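PDB 3E18: oxidoreductase from Listeria innocua, which is of unknown function but binds NAD and is probably a dehydrogenase of the Gfo/Idh/MocA family. Local coordinates for residues K4-G14 with D28-D37; V189-L200 with F212-I222. All coordinates share one frame; numbering follows the deposited sequence. Where two conformers were deposited one is given.

Contact 1 (4-14 with 28-37) belongs to the NAD-binding Rossmann domain. Contact 2 (189-200 with 212-222) belongs to the C-terminal domain of the Gfo/Idh/MocA type. Their centres lie 37 Å apart, on opposite sides of the centre of the chain. The nearest atoms are about 22 Å apart, so the two do not touch. Contact 1 pairs parallel strands and holds the adenosine ribose of NAD directly. Contact 2 is an antiparallel hairpin that meets the second subunit. It lies away from the cofactor: the side chain of Phe212 is about 11 Å from that of Lys96, an NAD-binding residue.

Contact 1: residues K4-G14 with D28-D37; sequences KKYQLVIVGYG and DNLEVHGVFD. With NAD (nicotinamide-adenine-dinucleotide), chain E.
Gln7 OE1 lies at the edge of the His33 ring, in its plane. His33 ND1 donates to Gln7 OE1 at 2.8 Å, nearly straight (169°). The amide and ring planes are 80° apart. The Gln7 chain bends at chi2, and Gln7 NE2 turns back to Lys5 O at 2.9 Å. Both ends of the amide are thus held, which fixes its rotation. The Phe36 ring has Val11 CG1 near its plane at the edge, while Phe36 CE2 lies 3.7 Å from NAD C2A of the adenine. At the edge of the Tyr6 ring sits Asn29 O. Val35 CG1 packs against Tyr13 CB at 3.7 Å.

Strands 6-11 and 30-36 run parallel, with a beta bulge between Leu8 and Val9. Helix 15-25 connects them, giving the first beta-alpha-beta unit of the Rossmann fold. Gly12 and Gly14 fit its glycine-rich turn, and Gly14 CA comes within 3.2 Å of NAD O5B.

Asp37 follows directly after strand 30-36. With CG anti to the backbone N (chi1 -163°), its carboxylate is placed between Tyr13 N and the ribose. Asp37 OD2 takes the Tyr13 N-H on its anti lone pair at 2.7 Å and accepts from NAD O3B. Asp37 OD1 accepts from NAD O2B at 2.7 Å. A carboxylate gripping both ribose hydroxyls is consistent with preference for NAD over NADP, whose 2'-phosphate it would probably repel.

Contact 2: residues V189-L200 with F212-I222; sequences VDSNVKSVSANL and FVTFITFENGI
Val189 CG1 sits over the centre of one face of the Phe218 ring, 3.8 Å from the centroid, a CH-pi contact. This methyl is anti to the Val189 backbone N (chi1 -178°), which sets it over the ring. Val193 CG2 approaches the same ring obliquely, and Ser191 O lies at its edge, 3.4 Å from Phe218 CD1. Ile222 CD1 also packs against Val189 CG1.

Beside the ring, Ser191 OG accepts from Asn220 N at 3.2 Å, and Asn192 O accepts from Glu219 N. Glu219 CG touches Asn192 CB. The side chains of Glu219 and Lys194 cross at about a right angle, with a long salt bridge between Lys194 NZ and Glu219 OE1 at 3.7 Å. Phe218, Glu219 and Asn220 belong to a type I turn that runs to Gly221. Asn220 OD1 braces it by accepting from Ile222 N at 3.2 Å, an Asx turn.

Strands 193-201 and 211-218 form an antiparallel beta hairpin at one side of the large sheet of the C-terminal domain. Lys194 N and Ser195 N both bond to Thr217 O, so the hairpin has a classic beta bulge. Further along, Ser197 O accepts from Phe215 N and, at 2.9 Å, from Thr214 OG1. These donors come from opposite faces of the carbonyl plane. A water donates to Phe215 O at 2.6 Å and also bonds to Ser195 OG.

Strand 223-229 flanks strand 211-218, and Val348 and Ser350 pair with strand 193-201. Helices 173-188 and 325-344 cover the face bearing Val196 and Ile216. On the face bearing Ser195 and Ser197, Ser195 OG is hydrogen-bonded to Asn345 of the second subunit, and Ser197 packs on Ser197 of that subunit.

Contact 1: residues K4-G14 with D28-D37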
loop_
_atom_site.group_PDB
_atom_site.type_symbol
_atom_site.label_atom_id
_atom_site.label_comp_id
_atom_site.label_asym_id
_atom_site.label_seq_id
_atom_site.Cartn_x
_atom_site.Cartn_y
_atom_site.Cartn_z
ATOM N N LYS A 4 18.260 -38.201 29.358
ATOM C CA LYS A 4 16.835 -38.228 29.000
ATOM C C LYS A 4 16.454 -37.570 27.652
ATOM O O LYS A 4 15.594 -36.678 27.612
ATOM C CB LYS A 4 16.031 -37.542 30.112
ATOM C CG LYS A 4 15.994 -38.250 31.450
ATOM C CD LYS A 4 14.733 -37.852 32.226
ATOM C CE LYS A 4 14.609 -36.334 32.382
ATOM N NZ LYS A 4 13.354 -35.902 33.078
ATOM N N LYS A 5 17.059 -38.024 26.556
ATOM C CA LYS A 5 16.858 -37.384 25.258
ATOM C C LYS A 5 15.622 -37.877 24.512
ATOM O O LYS A 5 15.471 -39.081 24.279
ATOM C CB LYS A 5 18.097 -37.556 24.376
ATOM C CG LYS A 5 19.140 -36.464 24.558
ATOM C CD LYS A 5 20.126 -36.445 23.393
ATOM C CE LYS A 5 20.873 -35.117 23.296
ATOM N NZ LYS A 5 21.709 -34.843 24.499
ATOM N N TYR A 6 14.745 -36.944 24.134
ATOM C CA TYR A 6 13.602 -37.257 23.278
ATOM C C TYR A 6 14.060 -37.624 21.879
ATOM O O TYR A 6 14.926 -36.967 21.317
ATOM C CB TYR A 6 12.664 -36.078 23.181
ATOM C CG TYR A 6 11.907 -35.792 24.449
ATOM C CD1 TYR A 6 10.796 -36.550 24.804
ATOM C CD2 TYR A 6 12.294 -34.754 25.286
ATOM C CE1 TYR A 6 10.082 -36.279 25.975
ATOM C CE2 TYR A 6 11.585 -34.472 26.460
ATOM C CZ TYR A 6 10.485 -35.243 26.794
ATOM O OH TYR A 6 9.783 -34.968 27.952
ATOM N N GLN A 7 13.455 -38.667 21.322
ATOM C CA GLN A 7 13.803 -39.155 20.002
ATOM C C GLN A 7 12.771 -38.681 18.999
ATOM O O GLN A 7 11.576 -38.994 19.126
ATOM C CB GLN A 7 13.852 -40.682 20.016
ATOM C CG GLN A 7 14.755 -41.258 21.108
ATOM C CD GLN A 7 16.196 -40.842 20.942
ATOM O OE1 GLN A 7 16.801 -41.065 19.889
ATOM N NE2 GLN A 7 16.761 -40.229 21.985
ATOM N N LEU A 8 13.245 -37.932 18.007
ATOM C CA LEU A 8 12.406 -37.360 16.952
ATOM C C LEU A 8 12.663 -38.075 15.640
ATOM O O LEU A 8 13.815 -38.293 15.282
ATOM C CB LEU A 8 12.740 -35.873 16.776
ATOM C CG LEU A 8 11.983 -35.123 15.675
ATOM C CD1 LEU A 8 10.639 -34.651 16.242
ATOM C CD2 LEU A 8 12.793 -33.954 15.194
ATOM N N VAL A 9 11.603 -38.441 14.918
ATOM C CA VAL A 9 11.766 -38.945 13.551
ATOM C C VAL A 9 11.311 -37.893 12.537
ATOM O O VAL A 9 10.244 -37.283 12.690
ATOM C CB VAL A 9 11.055 -40.313 13.333
ATOM C CG1 VAL A 9 10.999 -40.695 11.847
ATOM C CG2 VAL A 9 11.758 -41.412 14.153
ATOM N N ILE A 10 12.148 -37.672 11.524
ATOM C CA ILE A 10 11.851 -36.769 10.415
ATOM C C ILE A 10 10.999 -37.496 9.383
ATOM O O ILE A 10 11.412 -38.524 8.836
ATOM C CB ILE A 10 13.162 -36.239 9.740
ATOM C CG1 ILE A 10 14.059 -35.502 10.749
ATOM C CG2 ILE A 10 12.865 -35.388 8.487
ATOM C CD1 ILE A 10 13.446 -34.311 11.408
ATOM N N VAL A 11 9.799 -36.968 9.138
ATOM C CA VAL A 11 8.880 -37.514 8.130
ATOM C C VAL A 11 8.766 -36.520 6.974
ATOM O O VAL A 11 8.140 -35.461 7.095
ATOM C CB VAL A 11 7.472 -37.783 8.717
ATOM C CG1 VAL A 11 6.584 -38.446 7.686
ATOM C CG2 VAL A 11 7.573 -38.644 9.972
ATOM N N GLY A 12 9.370 -36.874 5.849
ATOM C CA GLY A 12 9.468 -35.965 4.724
ATOM C C GLY A 12 10.897 -35.468 4.661
ATOM O O GLY A 12 11.242 -34.467 5.283
ATOM N N TYR A 13 11.735 -36.176 3.914
ATOM C CA TYR A 13 13.136 -35.801 3.817
ATOM C C TYR A 13 13.407 -34.963 2.561
ATOM O O TYR A 13 14.193 -35.338 1.681
ATOM C CB TYR A 13 14.023 -37.046 3.886
ATOM C CG TYR A 13 15.476 -36.740 4.145
ATOM C CD1 TYR A 13 15.901 -36.294 5.390
ATOM C CD2 TYR A 13 16.432 -36.906 3.136
ATOM C CE1 TYR A 13 17.241 -36.009 5.629
ATOM C CE2 TYR A 13 17.763 -36.612 3.359
ATOM C CZ TYR A 13 18.165 -36.177 4.603
ATOM O OH TYR A 13 19.494 -35.894 4.814
ATOM N N GLY A 14 12.748 -33.816 2.478
ATOM C CA GLY A 14 12.954 -32.916 1.353
ATOM C C GLY A 14 13.821 -31.756 1.783
ATOM O O GLY A 14 14.644 -31.901 2.687
ATOM N N ASP A 28 18.906 -29.018 23.208
ATOM C CA ASP A 28 19.601 -29.662 24.332
ATOM C C ASP A 28 19.274 -31.140 24.509
ATOM O O ASP A 28 20.175 -31.979 24.438
ATOM C CB ASP A 28 19.363 -28.901 25.642
ATOM C CG ASP A 28 19.977 -27.519 25.629
ATOM O OD1 ASP A 28 21.007 -27.339 24.944
ATOM O OD2 ASP A 28 19.424 -26.613 26.294
ATOM N N ASN A 29 18.000 -31.462 24.724
ATOM C CA ASN A 29 17.616 -32.841 25.033
ATOM C C ASN A 29 16.671 -33.463 24.012
ATOM O O ASN A 29 15.570 -33.911 24.342
ATOM C CB ASN A 29 17.017 -32.924 26.436
ATOM C CG ASN A 29 18.040 -32.661 27.514
ATOM O OD1 ASN A 29 19.065 -33.347 27.595
ATOM N ND2 ASN A 29 17.771 -31.666 28.353
ATOM N N LEU A 30 17.121 -33.476 22.766
ATOM C CA LEU A 30 16.346 -33.963 21.654
ATOM C C LEU A 30 17.341 -34.409 20.615
ATOM O O LEU A 30 18.301 -33.705 20.345
ATOM C CB LEU A 30 15.502 -32.828 21.082
ATOM C CG LEU A 30 14.628 -33.099 19.855
ATOM C CD1 LEU A 30 13.294 -33.722 20.243
ATOM C CD2 LEU A 30 14.394 -31.789 19.168
ATOM N N GLU A 31 17.132 -35.577 20.034
ATOM C CA GLU A 31 17.972 -35.979 18.919
ATOM C C GLU A 31 17.140 -36.561 17.782
ATOM O O GLU A 31 15.961 -36.889 17.973
ATOM C CB GLU A 31 19.075 -36.936 19.385
ATOM C CG GLU A 31 18.625 -38.336 19.692
ATOM C CD GLU A 31 19.788 -39.263 20.028
ATOM O OE1 GLU A 31 20.317 -39.167 21.162
ATOM O OE2 GLU A 31 20.153 -40.096 19.161
ATOM N N VAL A 32 17.750 -36.661 16.599
ATOM C CA VAL A 32 17.095 -37.249 15.451
ATOM C C VAL A 32 17.329 -38.749 15.500
ATOM O O VAL A 32 18.453 -39.222 15.326
ATOM C CB VAL A 32 17.617 -36.674 14.111
ATOM C CG1 VAL A 32 16.882 -37.304 12.948
ATOM C CG2 VAL A 32 17.472 -35.152 14.076
ATOM N N HIS A 33 16.258 -39.488 15.747
ATOM C CA HIS A 33 16.321 -40.944 15.828
ATOM C C HIS A 33 16.418 -41.558 14.446
ATOM O O HIS A 33 17.007 -42.621 14.268
ATOM C CB HIS A 33 15.081 -41.473 16.531
ATOM C CG HIS A 33 15.233 -42.866 17.055
ATOM N ND1 HIS A 33 15.889 -43.150 18.233
ATOM C CD2 HIS A 33 14.801 -44.054 16.569
ATOM C CE1 HIS A 33 15.858 -44.454 18.449
ATOM N NE2 HIS A 33 15.205 -45.024 17.452
ATOM N N GLY A 34 15.825 -40.884 13.468
ATOM C CA GLY A 34 15.798 -41.383 12.109
ATOM C C GLY A 34 14.861 -40.654 11.165
ATOM O O GLY A 34 14.316 -39.594 11.492
ATOM N N VAL A 35 14.670 -41.246 9.990
ATOM C CA VAL A 35 14.022 -40.585 8.865
ATOM C C VAL A 35 13.064 -41.533 8.137
ATOM O O VAL A 35 13.396 -42.689 7.888
ATOM C CB VAL A 35 15.085 -40.076 7.838
ATOM C CG1 VAL A 35 14.434 -39.644 6.534
ATOM C CG2 VAL A 35 15.917 -38.945 8.415
ATOM N N PHE A 36 11.876 -41.036 7.799
ATOM C CA PHE A 36 11.044 -41.678 6.788
ATOM C C PHE A 36 10.711 -40.725 5.647
ATOM O O PHE A 36 10.396 -39.552 5.871
ATOM C CB PHE A 36 9.744 -42.244 7.382
ATOM C CG PHE A 36 8.827 -42.832 6.345
ATOM C CD1 PHE A 36 9.172 -44.012 5.682
ATOM C CD2 PHE A 36 7.647 -42.182 5.987
ATOM C CE1 PHE A 36 8.355 -44.538 4.688
ATOM C CE2 PHE A 36 6.816 -42.712 5.002
ATOM C CZ PHE A 36 7.172 -43.891 4.354
ATOM N N ASP A 37 10.781 -41.243 4.427
ATOM C CA ASP A 37 10.241 -40.553 3.260
ATOM C C ASP A 37 9.511 -41.575 2.399
ATOM O O ASP A 37 9.858 -42.755 2.397
ATOM C CB ASP A 37 11.346 -39.842 2.472
ATOM C CG ASP A 37 10.801 -38.783 1.516
ATOM O OD1 ASP A 37 10.194 -39.149 0.482
ATOM O OD2 ASP A 37 11.008 -37.579 1.778
HETATM P PA NAD E . 9.942 -30.896 -0.626
HETATM O O1A NAD E . 11.319 -30.397 -0.840
HETATM O O2A NAD E . 9.205 -31.187 -1.869
HETATM O O5B NAD E . 9.969 -32.187 0.329
HETATM C C5B NAD E . 8.812 -32.864 0.766
HETATM C C4B NAD E . 9.208 -34.316 1.016
HETATM O O4B NAD E . 8.134 -35.043 1.582
HETATM C C3B NAD E . 9.584 -35.014 -0.288
HETATM O O3B NAD E . 10.855 -35.603 -0.142
HETATM C C2B NAD E . 8.511 -36.069 -0.461
HETATM O O2B NAD E . 8.990 -37.240 -1.081
HETATM C C1B NAD E . 8.061 -36.313 0.968
HETATM N N9A NAD E . 6.691 -36.838 1.072
HETATM C C8A NAD E . 5.606 -36.520 0.291
HETATM N N7A NAD E . 4.536 -37.221 0.736
HETATM C C5A NAD E . 4.930 -37.981 1.785
HETATM C C6A NAD E . 4.253 -38.885 2.596
HETATM N N6A NAD E . 2.928 -38.982 2.503
HETATM N N1A NAD E . 4.939 -39.531 3.614
HETATM C C2A NAD E . 6.283 -39.290 3.823
HETATM N N3A NAD E . 6.947 -38.394 3.011
HETATM C C4A NAD E . 6.283 -37.752 2.008
HETATM O O3 NAD E . 9.121 -29.808 0.250
HETATM P PN NAD E . 9.781 -28.750 1.243
HETATM O O1N NAD E . 10.097 -27.499 0.503
HETATM O O2N NAD E . 10.807 -29.396 2.093
HETATM O O5D NAD E . 8.504 -28.376 2.193
HETATM C C5D NAD E . 7.830 -29.330 2.984
HETATM C C4D NAD E . 7.018 -28.612 4.085
HETATM O O4D NAD E . 7.850 -27.696 4.775
HETATM C C3D NAD E . 5.866 -27.786 3.540
HETATM O O3D NAD E . 4.796 -27.802 4.475
HETATM C C2D NAD E . 6.399 -26.370 3.472
HETATM O O2D NAD E . 5.355 -25.445 3.673
HETATM C C1D NAD E . 7.377 -26.357 4.638
HETATM N N1N NAD E . 8.499 -25.386 4.531
HETATM C C2N NAD E . 8.646 -24.504 5.563
HETATM C C3N NAD E . 9.661 -23.555 5.578
HETATM C C7N NAD E . 9.903 -22.782 6.839
HETATM O O7N NAD E . 10.778 -21.686 6.808
HETATM N N7N NAD E . 9.301 -23.144 7.975
HETATM C C4N NAD E . 10.582 -23.523 4.521
HETATM C C5N NAD E . 10.444 -24.435 3.472
HETATM C C6N NAD E . 9.402 -25.370 3.492
#

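Contact 2: residues V189-L200 with F212-I222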
loop_
_atom_site.group_PDB
_atom_site.type_symbol
_atom_site.label_atom_id
_atom_site.label_comp_id
_atom_site.label_asym_id
_atom_site.label_seq_id
_atom_site.Cartn_x
_atom_site.Cartn_y
_atom_site.Cartn_z
ATOM N N VAL A 189 0.424 -8.210 17.450
ATOM C CA VAL A 189 -0.717 -7.364 17.798
ATOM C C VAL A 189 -1.648 -8.135 18.723
ATOM O O VAL A 189 -2.034 -9.256 18.414
ATOM C CB VAL A 189 -1.452 -6.892 16.514
ATOM C CG1 VAL A 189 -2.628 -5.970 16.858
ATOM C CG2 VAL A 189 -0.473 -6.177 15.573
ATOM N N ASP A 190 -1.989 -7.548 19.864
ATOM C CA ASP A 190 -2.896 -8.189 20.816
ATOM C C ASP A 190 -4.289 -7.621 20.622
ATOM O O ASP A 190 -4.807 -6.862 21.458
ATOM C CB ASP A 190 -2.398 -8.008 22.263
ATOM C CG ASP A 190 -3.302 -8.681 23.299
ATOM O OD1 ASP A 190 -3.870 -9.765 23.020
ATOM O OD2 ASP A 190 -3.451 -8.104 24.398
ATOM N N SER A 191 -4.888 -8.001 19.494
ATOM C CA SER A 191 -6.197 -7.511 19.085
ATOM C C SER A 191 -6.769 -8.438 18.018
ATOM O O SER A 191 -6.031 -9.039 17.232
ATOM C CB SER A 191 -6.093 -6.084 18.536
ATOM O OG SER A 191 -7.377 -5.501 18.402
ATOM N N ASN A 192 -8.092 -8.551 18.006
ATOM C CA ASN A 192 -8.793 -9.361 17.024
ATOM C C ASN A 192 -8.849 -8.640 15.690
ATOM O O ASN A 192 -8.955 -7.418 15.656
ATOM C CB ASN A 192 -10.225 -9.633 17.490
ATOM C CG ASN A 192 -10.298 -10.653 18.620
ATOM O OD1 ASN A 192 -9.373 -11.439 18.836
ATOM N ND2 ASN A 192 -11.423 -10.652 19.333
ATOM N N VAL A 193 -8.778 -9.400 14.599
ATOM C CA VAL A 193 -8.963 -8.848 13.257
ATOM C C VAL A 193 -10.423 -8.430 13.082
ATOM O O VAL A 193 -11.326 -9.210 13.369
ATOM C CB VAL A 193 -8.548 -9.859 12.164
ATOM C CG1 VAL A 193 -8.900 -9.348 10.771
ATOM C CG2 VAL A 193 -7.063 -10.139 12.252
ATOM N N LYS A 194 -10.626 -7.187 12.647
ATOM C CA LYS A 194 -11.938 -6.634 12.349
ATOM C C LYS A 194 -12.296 -6.828 10.875
ATOM O O LYS A 194 -13.414 -7.230 10.558
ATOM C CB LYS A 194 -11.975 -5.147 12.704
ATOM C CG LYS A 194 -13.381 -4.561 12.766
ATOM C CD LYS A 194 -13.416 -3.104 12.319
ATOM C CE LYS A 194 -13.285 -2.142 13.482
ATOM N NZ LYS A 194 -14.533 -2.089 14.299
ATOM N N SER A 195 -11.355 -6.549 9.970
ATOM C CA SER A 195 -11.648 -6.667 8.543
ATOM C C SER A 195 -10.419 -6.986 7.705
ATOM O O SER A 195 -9.292 -6.723 8.122
ATOM C CB SER A 195 -12.307 -5.381 8.035
ATOM O OG SER A 195 -11.404 -4.280 8.062
ATOM N N VAL A 196 -10.653 -7.554 6.523
ATOM C CA VAL A 196 -9.584 -7.953 5.584
ATOM C C VAL A 196 -10.066 -7.705 4.163
ATOM O O VAL A 196 -11.165 -8.137 3.800
ATOM C CB VAL A 196 -9.304 -9.487 5.649
ATOM C CG1 VAL A 196 -8.030 -9.845 4.891
ATOM C CG2 VAL A 196 -9.242 -9.986 7.058
ATOM N N SER A 197 -9.246 -7.046 3.343
ATOM C CA SER A 197 -9.488 -7.019 1.911
ATOM C C SER A 197 -8.198 -7.584 1.331
ATOM O O SER A 197 -7.165 -7.503 1.969
ATOM C CB SER A 197 -9.713 -5.588 1.429
ATOM O OG SER A 197 -8.569 -4.771 1.597
ATOM N N ALA A 198 -8.273 -8.172 0.159
ATOM C CA ALA A 198 -7.083 -8.796 -0.450
ATOM C C ALA A 198 -7.247 -8.901 -1.927
ATOM O O ALA A 198 -8.364 -8.910 -2.446
ATOM C CB ALA A 198 -6.830 -10.204 0.144
ATOM N N ASN A 199 -6.113 -8.971 -2.608
ATOM C CA ASN A 199 -6.098 -9.241 -4.033
ATOM C C ASN A 199 -4.911 -10.140 -4.274
ATOM O O ASN A 199 -3.870 -9.992 -3.644
ATOM C CB ASN A 199 -6.076 -7.927 -4.862
ATOM C CG ASN A 199 -5.041 -7.962 -5.996
ATOM O OD1 ASN A 199 -5.244 -8.603 -7.048
ATOM N ND2 ASN A 199 -3.938 -7.232 -5.801
ATOM N N LEU A 200 -5.106 -11.130 -5.136
ATOM C CA LEU A 200 -4.061 -12.104 -5.426
ATOM C C LEU A 200 -3.433 -11.819 -6.779
ATOM O O LEU A 200 -4.081 -11.291 -7.681
ATOM C CB LEU A 200 -4.633 -13.529 -5.432
ATOM C CG LEU A 200 -5.417 -14.056 -4.230
ATOM C CD1 LEU A 200 -5.996 -15.449 -4.509
ATOM C CD2 LEU A 200 -4.564 -14.073 -2.985
ATOM N N PHE A 212 0.422 -11.724 -3.365
ATOM C CA PHE A 212 -0.816 -11.130 -2.859
ATOM C C PHE A 212 -0.541 -9.828 -2.150
ATOM O O PHE A 212 0.614 -9.493 -1.865
ATOM C CB PHE A 212 -1.531 -12.098 -1.916
ATOM C CG PHE A 212 -0.825 -12.318 -0.609
ATOM C CD1 PHE A 212 -1.234 -11.638 0.531
ATOM C CD2 PHE A 212 0.244 -13.210 -0.510
ATOM C CE1 PHE A 212 -0.583 -11.820 1.744
ATOM C CE2 PHE A 212 0.889 -13.400 0.708
ATOM C CZ PHE A 212 0.467 -12.700 1.832
ATOM N N VAL A 213 -1.619 -9.115 -1.829
ATOM C CA VAL A 213 -1.533 -8.014 -0.909
ATOM C C VAL A 213 -2.821 -8.088 -0.105
ATOM O O VAL A 213 -3.849 -8.494 -0.631
ATOM C CB VAL A 213 -1.354 -6.643 -1.639
ATOM C CG1 VAL A 213 -2.323 -6.501 -2.809
ATOM C CG2 VAL A 213 -1.483 -5.471 -0.668
ATOM N N THR A 214 -2.745 -7.750 1.167
ATOM C CA THR A 214 -3.924 -7.688 2.005
ATOM C C THR A 214 -3.875 -6.464 2.915
ATOM O O THR A 214 -2.807 -6.059 3.343
ATOM C CB THR A 214 -4.117 -9.018 2.792
ATOM O OG1 THR A 214 -5.224 -8.894 3.692
ATOM C CG2 THR A 214 -2.869 -9.398 3.572
ATOM N N PHE A 215 -5.030 -5.865 3.214
ATOM C CA PHE A 215 -5.056 -4.744 4.125
ATOM C C PHE A 215 -5.944 -5.188 5.265
ATOM O O PHE A 215 -7.115 -5.531 5.059
ATOM C CB PHE A 215 -5.617 -3.475 3.452
ATOM C CG PHE A 215 -5.347 -2.186 4.227
ATOM C CD1 PHE A 215 -4.216 -1.428 3.961
ATOM C CD2 PHE A 215 -6.235 -1.733 5.212
ATOM C CE1 PHE A 215 -3.953 -0.238 4.663
ATOM C CE2 PHE A 215 -5.983 -0.558 5.912
ATOM C CZ PHE A 215 -4.835 0.199 5.630
ATOM N N ILE A 216 -5.358 -5.214 6.456
ATOM C CA ILE A 216 -6.000 -5.754 7.637
ATOM C C ILE A 216 -6.268 -4.634 8.626
ATOM O O ILE A 216 -5.412 -3.785 8.847
ATOM C CB ILE A 216 -5.102 -6.849 8.279
ATOM C CG1 ILE A 216 -4.941 -8.027 7.309
ATOM C CG2 ILE A 216 -5.666 -7.357 9.599
ATOM C CD1 ILE A 216 -3.699 -8.838 7.568
ATOM N N THR A 217 -7.455 -4.624 9.220
ATOM C CA THR A 217 -7.739 -3.691 10.295
ATOM C C THR A 217 -8.086 -4.492 11.559
ATOM O O THR A 217 -8.811 -5.491 11.480
ATOM C CB THR A 217 -8.913 -2.747 9.933
ATOM O OG1 THR A 217 -8.697 -2.189 8.633
ATOM C CG2 THR A 217 -9.021 -1.615 10.927
ATOM N N PHE A 218 -7.565 -4.055 12.710
ATOM C CA PHE A 218 -7.805 -4.717 13.999
ATOM C C PHE A 218 -8.869 -3.959 14.755
ATOM O O PHE A 218 -9.127 -2.824 14.430
ATOM C CB PHE A 218 -6.520 -4.770 14.820
ATOM C CG PHE A 218 -5.488 -5.690 14.224
ATOM C CD1 PHE A 218 -5.487 -7.039 14.557
ATOM C CD2 PHE A 218 -4.570 -5.222 13.309
ATOM C CE1 PHE A 218 -4.579 -7.919 14.006
ATOM C CE2 PHE A 218 -3.640 -6.090 12.741
ATOM C CZ PHE A 218 -3.647 -7.451 13.093
ATOM N N GLU A 219 -9.453 -4.587 15.774
ATOM C CA GLU A 219 -10.501 -3.945 16.591
ATOM C C GLU A 219 -10.004 -2.697 17.327
ATOM O O GLU A 219 -10.788 -1.786 17.614
ATOM C CB GLU A 219 -11.100 -4.954 17.589
ATOM C CG GLU A 219 -11.757 -6.195 16.972
ATOM C CD GLU A 219 -13.169 -5.959 16.421
ATOM O OE1 GLU A 219 -13.755 -4.871 16.636
ATOM O OE2 GLU A 219 -13.705 -6.885 15.772
ATOM N N ASN A 220 -8.706 -2.658 17.636
ATOM C CA ASN A 220 -8.094 -1.494 18.284
ATOM C C ASN A 220 -7.625 -0.370 17.335
ATOM O O ASN A 220 -6.977 0.582 17.768
ATOM C CB ASN A 220 -6.955 -1.924 19.219
ATOM C CG ASN A 220 -5.722 -2.417 18.473
ATOM O OD1 ASN A 220 -5.717 -2.559 17.250
ATOM N ND2 ASN A 220 -4.666 -2.684 19.222
ATOM N N GLY A 221 -7.932 -0.494 16.049
ATOM C CA GLY A 221 -7.676 0.592 15.108
ATOM C C GLY A 221 -6.371 0.424 14.348
ATOM O O GLY A 221 -6.113 1.171 13.411
ATOM N N ILE A 222 -5.551 -0.534 14.760
ATOM C CA ILE A 222 -4.267 -0.800 14.075
ATOM C C ILE A 222 -4.522 -1.321 12.675
ATOM O O ILE A 222 -5.441 -2.118 12.455
ATOM C CB ILE A 222 -3.379 -1.752 14.892
ATOM C CG1 ILE A 222 -2.873 -1.032 16.142
ATOM C CG2 ILE A 222 -2.173 -2.311 14.053
ATOM C CD1 ILE A 222 -2.037 -1.900 17.059
HETATM O O HOH W 1 -9.162 -4.384 6.140
#